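Local coordinates for protein cellobiose 2-epimerase (Caldibacillus thermoamylovorans, PDB 5ZHB) that catalyses the reversible 2-epimerisation of cellobiose to glucosyl-mannose, interconverting glucose and mannose at the reducing end of the disaccharide, at residues Q309-Y317 and F328-V339. Sequence-based numbering, arbitrary orientation.
Sequences QVEAMVGFY and FLKAVERIWDYV
Met313, Phe316 and Ile335 interlock in knobs-into-holes packing between two antiparallel helices of an alpha-helical hairpin within the (alpha/alpha)6 barrel of this epimerase family. The axes of 309-317 and 328-339 run 159° apart in direction and approach to 8.6 Å, and no hydrogen bond crosses between them. Met313 drops among Val332, Ile335, Trp336 and Val339: its CG rests 3.6 Å from Ile335 CG2, chi2 (-179°) extends the chain and carries SD to 3.9 Å from Trp336 CB, and the bend at chi3 then turns CE toward Val339 CG2. Met313 SD lies 5.4 Å from the centroid of the Trp336 six-membered ring, an oblique Met-aromatic contact. Ile335 answers from the facing helix. Its two branches divide the work, CG2 lying 3.6 Å from the carbonyl O of Gln309 while CD1 meets Ala312 CB and the ring edge of Phe316. Ala331 CB comes within 3.7 Å of Phe316 CD2, and the Phe316 and Phe328 rings meet obliquely, planes at 32°, through their CD1 atoms. Backbones come nearest at Met313 and Val332 (CA to CA 4.9 Å), where Val332 CG2 lies 3.5 Å from Met313 O. Glu7 accepts a hydrogen bond from Trp336 NE1, and Leu291 N donates one to Gln309 OE1. Helix 245-262 packs on Ala312 and Phe316, whereas helix 375-387 covers Met313 with Phe380 and Val332 with Phe384.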
loop_
_atom_site.group_PDB
_atom_site.type_symbol
_atom_site.label_atom_id
_atom_site.label_comp_id
_atom_site.label_asym_id
_atom_site.label_seq_id
_atom_site.Cartn_x
_atom_site.Cartn_y
_atom_site.Cartn_z
ATOM N N GLN A 309 1.125 -1.977 11.778
ATOM C CA GLN A 309 0.594 -3.055 12.586
ATOM C C GLN A 309 -0.102 -4.065 11.681
ATOM O O GLN A 309 0.099 -5.267 11.818
ATOM C CB GLN A 309 -0.375 -2.549 13.649
ATOM C CG GLN A 309 0.104 -1.358 14.466
ATOM C CD GLN A 309 1.464 -1.555 15.103
ATOM O OE1 GLN A 309 1.730 -2.588 15.710
ATOM N NE2 GLN A 309 2.368 -0.617 14.878
ATOM N N VAL A 310 -0.955 -3.607 10.761
ATOM C CA VAL A 310 -1.717 -4.570 9.980
ATOM C C VAL A 310 -0.832 -5.307 8.959
ATOM O O VAL A 310 -1.098 -6.455 8.651
ATOM C CB VAL A 310 -2.928 -3.936 9.260
ATOM C CG1 VAL A 310 -3.813 -3.167 10.227
ATOM C CG2 VAL A 310 -2.552 -3.064 8.080
ATOM N N GLU A 311 0.129 -4.626 8.339
ATOM C CA GLU A 311 1.075 -5.308 7.453
ATOM C C GLU A 311 1.858 -6.360 8.241
ATOM O O GLU A 311 2.180 -7.409 7.703
ATOM C CB GLU A 311 2.029 -4.355 6.738
ATOM C CG GLU A 311 1.320 -3.438 5.740
ATOM C CD GLU A 311 0.533 -4.090 4.639
ATOM O OE1 GLU A 311 0.865 -5.246 4.311
ATOM O OE2 GLU A 311 -0.449 -3.462 4.121
ATOM N N ALA A 312 2.205 -6.074 9.488
ATOM C CA ALA A 312 2.891 -7.078 10.307
ATOM C C ALA A 312 1.984 -8.291 10.539
ATOM O O ALA A 312 2.432 -9.443 10.461
ATOM C CB ALA A 312 3.355 -6.454 11.601
ATOM N N MET A 313 0.688 -8.052 10.782
ATOM C CA MET A 313 -0.227 -9.178 10.988
ATOM C C MET A 313 -0.280 -10.036 9.727
ATOM O O MET A 313 -0.215 -11.268 9.805
ATOM C CB MET A 313 -1.635 -8.750 11.444
ATOM C CG MET A 313 -1.665 -8.318 12.889
ATOM S SD MET A 313 -3.270 -7.805 13.550
ATOM C CE MET A 313 -3.595 -6.218 12.765
ATOM N N VAL A 314 -0.328 -9.420 8.542
ATOM C CA VAL A 314 -0.436 -10.215 7.333
ATOM C C VAL A 314 0.889 -10.959 7.105
ATOM O O VAL A 314 0.894 -12.152 6.828
ATOM C CB VAL A 314 -0.871 -9.404 6.098
ATOM C CG1 VAL A 314 -0.904 -10.261 4.834
ATOM C CG2 VAL A 314 -2.233 -8.748 6.337
ATOM N N GLY A 315 2.009 -10.248 7.200
ATOM C CA GLY A 315 3.291 -10.813 6.837
ATOM C C GLY A 315 3.662 -11.933 7.802
ATOM O O GLY A 315 4.185 -12.947 7.374
ATOM N N PHE A 316 3.321 -11.743 9.075
ATOM C CA PHE A 316 3.597 -12.748 10.094
ATOM C C PHE A 316 2.735 -13.985 9.881
ATOM O O PHE A 316 3.237 -15.105 10.034
ATOM C CB PHE A 316 3.491 -12.151 11.487
ATOM C CG PHE A 316 4.609 -11.225 11.938
ATOM C CD1 PHE A 316 5.900 -11.263 11.405
ATOM C CD2 PHE A 316 4.373 -10.332 12.962
ATOM C CE1 PHE A 316 6.889 -10.400 11.874
ATOM C CE2 PHE A 316 5.369 -9.491 13.445
ATOM C CZ PHE A 316 6.613 -9.510 12.879
ATOM N N TYR A 317 1.477 -13.805 9.471
ATOM C CA TYR A 317 0.615 -14.941 9.198
ATOM C C TYR A 317 1.077 -15.723 7.962
ATOM O O TYR A 317 1.024 -16.960 7.933
ATOM C CB TYR A 317 -0.856 -14.521 9.114
ATOM C CG TYR A 317 -1.719 -15.759 9.022
ATOM C CD1 TYR A 317 -1.920 -16.575 10.132
ATOM C CD2 TYR A 317 -2.252 -16.162 7.809
ATOM C CE1 TYR A 317 -2.684 -17.730 10.048
ATOM C CE2 TYR A 317 -2.995 -17.323 7.709
ATOM C CZ TYR A 317 -3.202 -18.115 8.828
ATOM O OH TYR A 317 -3.957 -19.243 8.687
ATOM N N PHE A 328 5.021 -16.864 15.051
ATOM C CA PHE A 328 4.383 -15.917 14.143
ATOM C C PHE A 328 2.906 -15.761 14.503
ATOM O O PHE A 328 2.372 -14.661 14.410
ATOM C CB PHE A 328 4.572 -16.397 12.704
ATOM C CG PHE A 328 5.981 -16.221 12.166
ATOM C CD1 PHE A 328 6.627 -14.986 12.209
ATOM C CD2 PHE A 328 6.694 -17.310 11.668
ATOM C CE1 PHE A 328 7.915 -14.832 11.730
ATOM C CE2 PHE A 328 8.001 -17.162 11.219
ATOM C CZ PHE A 328 8.613 -15.909 11.250
ATOM N N LEU A 329 2.245 -16.877 14.862
ATOM C CA LEU A 329 0.859 -16.867 15.287
ATOM C C LEU A 329 0.739 -16.045 16.552
ATOM O O LEU A 329 -0.114 -15.168 16.660
ATOM C CB LEU A 329 0.277 -18.253 15.539
ATOM C CG LEU A 329 -0.873 -18.691 14.632
ATOM C CD1 LEU A 329 -1.472 -19.971 15.221
ATOM C CD2 LEU A 329 -1.936 -17.615 14.496
ATOM N N LYS A 330 1.595 -16.343 17.523
ATOM C CA LYS A 330 1.602 -15.546 18.732
ATOM C C LYS A 330 1.774 -14.065 18.387
ATOM O O LYS A 330 1.202 -13.209 19.057
ATOM C CB LYS A 330 2.716 -15.906 19.717
ATOM C CG LYS A 330 2.467 -15.462 21.151
ATOM C CD LYS A 330 1.316 -16.217 21.823
ATOM C CE LYS A 330 -0.033 -15.541 21.791
ATOM N NZ LYS A 330 -0.342 -14.848 23.049
ATOM N N ALA A 331 2.608 -13.745 17.398
ATOM C CA ALA A 331 2.907 -12.341 17.133
ATOM C C ALA A 331 1.640 -11.646 16.622
ATOM O O ALA A 331 1.383 -10.498 17.008
ATOM C CB ALA A 331 4.067 -12.180 16.157
ATOM N N VAL A 332 0.922 -12.356 15.740
ATOM C CA VAL A 332 -0.303 -11.883 15.116
ATOM C C VAL A 332 -1.335 -11.613 16.220
ATOM O O VAL A 332 -1.941 -10.545 16.269
ATOM C CB VAL A 332 -0.816 -12.870 14.058
ATOM C CG1 VAL A 332 -2.253 -12.601 13.608
ATOM C CG2 VAL A 332 0.063 -12.931 12.819
ATOM N N GLU A 333 -1.494 -12.564 17.150
ATOM C CA GLU A 333 -2.493 -12.425 18.195
ATOM C C GLU A 333 -2.194 -11.191 19.037
ATOM O O GLU A 333 -3.107 -10.441 19.355
ATOM C CB GLU A 333 -2.544 -13.703 19.053
ATOM C CG GLU A 333 -3.109 -14.925 18.333
ATOM C CD GLU A 333 -2.959 -16.281 19.053
ATOM O OE1 GLU A 333 -2.559 -16.293 20.239
ATOM O OE2 GLU A 333 -3.224 -17.336 18.430
ATOM N N ARG A 334 -0.924 -10.960 19.403
ATOM C CA ARG A 334 -0.577 -9.861 20.277
ATOM C C ARG A 334 -0.693 -8.505 19.570
ATOM O O ARG A 334 -1.080 -7.515 20.187
ATOM C CB ARG A 334 0.844 -9.997 20.830
ATOM C CG ARG A 334 0.971 -11.238 21.702
ATOM C CD ARG A 334 2.422 -11.423 22.133
ATOM N NE ARG A 334 2.736 -10.445 23.170
ATOM C CZ ARG A 334 3.844 -9.734 23.331
ATOM N NH1 ARG A 334 4.852 -9.790 22.476
ATOM N NH2 ARG A 334 3.921 -8.927 24.365
ATOM N N ILE A 335 -0.371 -8.435 18.276
ATOM C CA ILE A 335 -0.609 -7.188 17.558
ATOM C C ILE A 335 -2.109 -6.893 17.566
ATOM O O ILE A 335 -2.516 -5.750 17.753
ATOM C CB ILE A 335 -0.077 -7.239 16.114
ATOM C CG1 ILE A 335 1.430 -7.498 16.077
ATOM C CG2 ILE A 335 -0.441 -5.948 15.363
ATOM C CD1 ILE A 335 1.897 -7.986 14.720
ATOM N N TRP A 336 -2.924 -7.910 17.302
ATOM C CA TRP A 336 -4.348 -7.683 17.213
ATOM C C TRP A 336 -4.903 -7.158 18.531
ATOM O O TRP A 336 -5.671 -6.192 18.547
ATOM C CB TRP A 336 -5.064 -8.949 16.783
ATOM C CG TRP A 336 -6.552 -8.766 16.672
ATOM C CD1 TRP A 336 -7.492 -9.567 17.245
ATOM C CD2 TRP A 336 -7.268 -7.774 15.909
ATOM N NE1 TRP A 336 -8.746 -9.132 16.919
ATOM C CE2 TRP A 336 -8.645 -8.049 16.085
ATOM C CE3 TRP A 336 -6.904 -6.691 15.101
ATOM C CZ2 TRP A 336 -9.643 -7.289 15.487
ATOM C CZ3 TRP A 336 -7.908 -5.939 14.501
ATOM C CH2 TRP A 336 -9.248 -6.248 14.682
ATOM N N ASP A 337 -4.482 -7.751 19.652
ATOM C CA ASP A 337 -4.887 -7.237 20.952
ATOM C C ASP A 337 -4.493 -5.787 21.163
ATOM O O ASP A 337 -5.258 -5.006 21.724
ATOM C CB ASP A 337 -4.276 -8.006 22.111
ATOM C CG ASP A 337 -5.253 -9.030 22.650
ATOM O OD1 ASP A 337 -6.355 -8.596 23.082
ATOM O OD2 ASP A 337 -4.932 -10.233 22.557
ATOM N N TYR A 338 -3.257 -5.447 20.801
ATOM C CA TYR A 338 -2.824 -4.069 20.898
ATOM C C TYR A 338 -3.746 -3.166 20.065
ATOM O O TYR A 338 -4.151 -2.093 20.532
ATOM C CB TYR A 338 -1.390 -3.915 20.402
ATOM C CG TYR A 338 -0.906 -2.487 20.512
ATOM C CD1 TYR A 338 -0.257 -2.015 21.648
ATOM C CD2 TYR A 338 -1.104 -1.607 19.455
ATOM C CE1 TYR A 338 0.155 -0.693 21.743
ATOM C CE2 TYR A 338 -0.727 -0.290 19.557
ATOM C CZ TYR A 338 -0.086 0.170 20.689
ATOM O OH TYR A 338 0.280 1.482 20.694
ATOM N N VAL A 339 -4.002 -3.590 18.813
ATOM C CA VAL A 339 -4.780 -2.821 17.859
ATOM C C VAL A 339 -6.203 -2.578 18.387
ATOM O O VAL A 339 -6.736 -1.472 18.263
ATOM C CB VAL A 339 -4.816 -3.480 16.468
ATOM C CG1 VAL A 339 -5.857 -2.859 15.550
ATOM C CG2 VAL A 339 -3.458 -3.399 15.782
#